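Side-chain contact in flavin prenyltransferase PAD1, mitochondrial (Aspergillus niger, PDB 6QLG), which probably transfers a dimethylallyl group from dimethylallyl phosphate to FMN, making the prenylated flavin cofactor used by ferulic acid decarboxylase: residues M127-A132 with D140-T145. Sequence-based numbering, arbitrary orientation.
Sequences MKTLAA and DLISRT. With FMN (flavin mononucleotide), chain M; FMN (flavin mononucleotide), chain T.
In the Rossmann-like flavoprotein fold of the UbiX/PAD1 family, the helix that follows strand 119-125 begins against FMN, and here Lys128 on its first turn reaches across to Asp140, the N-cap of helix 141-151. The link is a long salt bridge, 3.7 Å from Lys128 NZ to Asp140 OD2, with the two side chains approaching from opposite directions. Water 1 closes it, accepting from Lys128 NZ and donating to Asp140 OD2. Lys128 NZ also hydrogen-bonds FMN O1P at 2.8 Å; CG lies anti to the backbone N (chi1 177°) and bends in the chain beyond it carry NZ to that oxygen. Thr129 OG1 grips O3P at 2.7 Å and accepts a hydrogen bond from water 2, which also donates to Asp140 OD2, so the carboxylate sits in the second shell of the phosphate. Met127 N donates a nearly straight hydrogen bond to O2 of the same FMN, on the pyrimidine ring of the isoalloxazine. Beside these polar links the helices touch through aliphatic carbons: the methyls Thr129 CG2 and Ile142 CG2 lie 4.0 Å apart, the side chains crossing nearly at right angles, and the Ala132 methyl abuts the Ser143 CB methylene. Arg144 serves a different FMN, one held largely by a third subunit, laying a guanidinium face against N1. The carboxylate also caps helix 141-151: Asp140 OD1 accepts from Ser143 N at 2.9 Å, with an N-H...O angle of 168°.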
loop_
_atom_site.group_PDB
_atom_site.type_symbol
_atom_site.label_atom_id
_atom_site.label_comp_id
_atom_site.label_asym_id
_atom_site.label_seq_id
_atom_site.Cartn_x
_atom_site.Cartn_y
_atom_site.Cartn_z
ATOM N N MET B 127 -3.636 -22.971 11.815
ATOM C CA MET B 127 -3.646 -21.962 10.763
ATOM C C MET B 127 -5.059 -21.699 10.262
ATOM O O MET B 127 -5.387 -20.565 9.897
ATOM C CB MET B 127 -2.740 -22.395 9.608
ATOM C CG MET B 127 -1.272 -22.533 9.983
ATOM S SD MET B 127 -0.536 -20.995 10.584
ATOM C CE MET B 127 -0.630 -21.204 12.370
ATOM N N LYS B 128 -5.904 -22.732 10.247
ATOM C CA LYS B 128 -7.294 -22.559 9.836
ATOM C C LYS B 128 -8.018 -21.573 10.747
ATOM O O LYS B 128 -8.706 -20.662 10.275
ATOM C CB LYS B 128 -8.001 -23.917 9.822
ATOM C CG LYS B 128 -9.488 -23.865 9.477
ATOM C CD LYS B 128 -10.347 -23.823 10.737
ATOM C CE LYS B 128 -11.645 -24.582 10.569
ATOM N NZ LYS B 128 -12.460 -24.487 11.816
ATOM N N THR B 129 -7.880 -21.747 12.064
ATOM C CA THR B 129 -8.565 -20.855 12.997
ATOM C C THR B 129 -7.934 -19.466 12.995
ATOM O O THR B 129 -8.644 -18.456 13.092
ATOM C CB THR B 129 -8.564 -21.469 14.400
ATOM O OG1 THR B 129 -9.514 -22.541 14.442
ATOM C CG2 THR B 129 -8.942 -20.437 15.452
ATOM N N LEU B 130 -6.605 -19.391 12.871
ATOM C CA LEU B 130 -5.955 -18.100 12.659
ATOM C C LEU B 130 -6.533 -17.389 11.440
ATOM O O LEU B 130 -6.758 -16.173 11.463
ATOM C CB LEU B 130 -4.445 -18.291 12.499
ATOM C CG LEU B 130 -3.686 -17.163 11.787
ATOM C CD1 LEU B 130 -3.631 -15.902 12.649
ATOM C CD2 LEU B 130 -2.284 -17.604 11.395
ATOM N N ALA B 131 -6.796 -18.139 10.369
ATOM C CA ALA B 131 -7.339 -17.535 9.156
ATOM C C ALA B 131 -8.795 -17.130 9.336
ATOM O O ALA B 131 -9.225 -16.096 8.809
ATOM C CB ALA B 131 -7.199 -18.501 7.987
ATOM N N ALA B 132 -9.575 -17.942 10.054
ATOM C CA ALA B 132 -10.955 -17.568 10.350
ATOM C C ALA B 132 -11.012 -16.248 11.107
ATOM O O ALA B 132 -11.842 -15.383 10.804
ATOM C CB ALA B 132 -11.642 -18.678 11.149
ATOM N N ASP B 140 -17.926 -20.483 13.786
ATOM C CA ASP B 140 -18.051 -21.345 14.956
ATOM C C ASP B 140 -17.790 -20.515 16.205
ATOM O O ASP B 140 -17.436 -19.335 16.130
ATOM C CB ASP B 140 -17.130 -22.581 14.883
ATOM C CG ASP B 140 -15.644 -22.234 14.878
ATOM O OD1 ASP B 140 -15.177 -21.461 15.740
ATOM O OD2 ASP B 140 -14.929 -22.769 14.007
ATOM N N LEU B 141 -17.973 -21.144 17.370
ATOM C CA LEU B 141 -17.928 -20.388 18.618
ATOM C C LEU B 141 -16.529 -19.872 18.928
ATOM O O LEU B 141 -16.389 -18.804 19.533
ATOM C CB LEU B 141 -18.439 -21.240 19.778
ATOM C CG LEU B 141 -18.578 -20.462 21.089
ATOM C CD1 LEU B 141 -19.466 -19.244 20.878
ATOM C CD2 LEU B 141 -19.130 -21.346 22.189
ATOM N N ILE B 142 -15.487 -20.605 18.532
ATOM C CA ILE B 142 -14.123 -20.146 18.788
ATOM C C ILE B 142 -13.834 -18.872 18.002
ATOM O O ILE B 142 -13.369 -17.871 18.559
ATOM C CB ILE B 142 -13.110 -21.258 18.461
ATOM C CG1 ILE B 142 -13.165 -22.355 19.526
ATOM C CG2 ILE B 142 -11.701 -20.687 18.358
ATOM C CD1 ILE B 142 -12.261 -23.532 19.246
ATOM N N SER B 143 -14.120 -18.882 16.698
ATOM C CA SER B 143 -13.796 -17.721 15.874
ATOM C C SER B 143 -14.714 -16.543 16.184
ATOM O O SER B 143 -14.273 -15.388 16.167
ATOM C CB SER B 143 -13.858 -18.094 14.390
ATOM O OG SER B 143 -15.046 -18.798 14.080
ATOM N N ARG B 144 -15.988 -16.812 16.486
ATOM C CA ARG B 144 -16.901 -15.727 16.839
ATOM C C ARG B 144 -16.493 -15.060 18.145
ATOM O O ARG B 144 -16.490 -13.828 18.244
ATOM C CB ARG B 144 -18.336 -16.246 16.930
ATOM C CG ARG B 144 -19.353 -15.211 17.413
ATOM C CD ARG B 144 -19.389 -13.977 16.516
ATOM N NE ARG B 144 -20.354 -12.985 16.985
ATOM C CZ ARG B 144 -20.407 -11.726 16.557
ATOM N NH1 ARG B 144 -19.546 -11.291 15.648
ATOM N NH2 ARG B 144 -21.322 -10.897 17.043
ATOM N N THR B 145 -16.144 -15.855 19.160
ATOM C CA THR B 145 -15.742 -15.272 20.435
ATOM C C THR B 145 -14.465 -14.454 20.286
ATOM O O THR B 145 -14.343 -13.369 20.865
ATOM C CB THR B 145 -15.571 -16.368 21.488
ATOM O OG1 THR B 145 -16.776 -17.139 21.572
ATOM C CG2 THR B 145 -15.285 -15.756 22.850
HETATM N N1 FMN M . -2.869 -27.457 11.402
HETATM C C2 FMN M . -2.016 -26.410 11.684
HETATM O O2 FMN M . -2.231 -25.305 11.203
HETATM N N3 FMN M . -0.928 -26.613 12.504
HETATM C C4 FMN M . -0.698 -27.867 13.039
HETATM O O4 FMN M . 0.269 -28.072 13.775
HETATM C C4A FMN M . -1.553 -28.925 12.760
HETATM N N5 FMN M . -1.301 -30.170 13.308
HETATM C C5A FMN M . -2.143 -31.233 13.042
HETATM C C6 FMN M . -1.895 -32.495 13.596
HETATM C C7 FMN M . -2.735 -33.575 13.335
HETATM C C7M FMN M . -2.451 -34.924 13.939
HETATM C C8 FMN M . -3.841 -33.376 12.507
HETATM C C8M FMN M . -4.768 -34.521 12.202
HETATM C C9 FMN M . -4.081 -32.113 11.953
HETATM C C9A FMN M . -3.243 -31.034 12.215
HETATM N N10 FMN M . -3.497 -29.774 11.673
HETATM C C10 FMN M . -2.645 -28.716 11.934
HETATM C "C1'" FMN M . -4.670 -29.554 10.758
HETATM C "C2'" FMN M . -5.937 -29.002 11.413
HETATM O "O2'" FMN M . -6.433 -29.911 12.374
HETATM C "C3'" FMN M . -6.982 -28.752 10.325
HETATM O "O3'" FMN M . -6.542 -27.699 9.496
HETATM C "C4'" FMN M . -8.357 -28.408 10.883
HETATM O "O4'" FMN M . -9.197 -27.970 9.837
HETATM C "C5'" FMN M . -8.282 -27.305 11.927
HETATM O "O5'" FMN M . -9.565 -27.169 12.490
HETATM P P FMN M . -9.796 -26.314 13.832
HETATM O O1P FMN M . -11.229 -25.845 13.874
HETATM O O2P FMN M . -9.513 -27.204 15.017
HETATM O O3P FMN M . -8.894 -25.101 13.863
HETATM N N1 FMN T . -23.357 -11.757 14.617
HETATM C C2 FMN T . -23.126 -10.495 14.111
HETATM O O2 FMN T . -22.145 -10.300 13.398
HETATM N N3 FMN T . -23.995 -9.462 14.406
HETATM C C4 FMN T . -25.100 -9.689 15.209
HETATM O O4 FMN T . -25.886 -8.773 15.480
HETATM C C4A FMN T . -25.332 -10.961 15.718
HETATM N N5 FMN T . -26.435 -11.179 16.513
HETATM C C5A FMN T . -26.673 -12.440 17.022
HETATM C C6 FMN T . -27.787 -12.666 17.828
HETATM C C7 FMN T . -28.020 -13.937 18.336
HETATM C C7M FMN T . -29.214 -14.191 19.202
HETATM C C8 FMN T . -27.148 -14.981 18.042
HETATM C C8M FMN T . -27.416 -16.350 18.600
HETATM C C9 FMN T . -26.036 -14.753 17.238
HETATM C C9A FMN T . -25.796 -13.485 16.727
HETATM N N10 FMN T . -24.690 -13.260 15.921
HETATM C C10 FMN T . -24.456 -11.996 15.420
HETATM C "C1'" FMN T . -23.727 -14.367 15.598
HETATM C "C2'" FMN T . -24.007 -15.000 14.243
HETATM O "O2'" FMN T . -25.268 -15.626 14.277
HETATM C "C3'" FMN T . -22.940 -16.045 13.942
HETATM O "O3'" FMN T . -21.723 -15.422 13.589
HETATM C "C4'" FMN T . -23.366 -16.957 12.799
HETATM O "O4'" FMN T . -22.309 -17.839 12.494
HETATM C "C5'" FMN T . -23.689 -16.180 11.525
HETATM O "O5'" FMN T . -24.052 -17.116 10.530
HETATM P P FMN T . -24.844 -16.695 9.190
HETATM O O1P FMN T . -24.630 -17.758 8.135
HETATM O O2P FMN T . -26.312 -16.570 9.521
HETATM O O3P FMN T . -24.308 -15.377 8.673
HETATM O O HOH W 1 -15.465 -23.606 11.583
HETATM O O HOH W 2 -12.378 -21.424 14.382
HETATM O O HOH W 3 -13.615 -14.883 12.849
#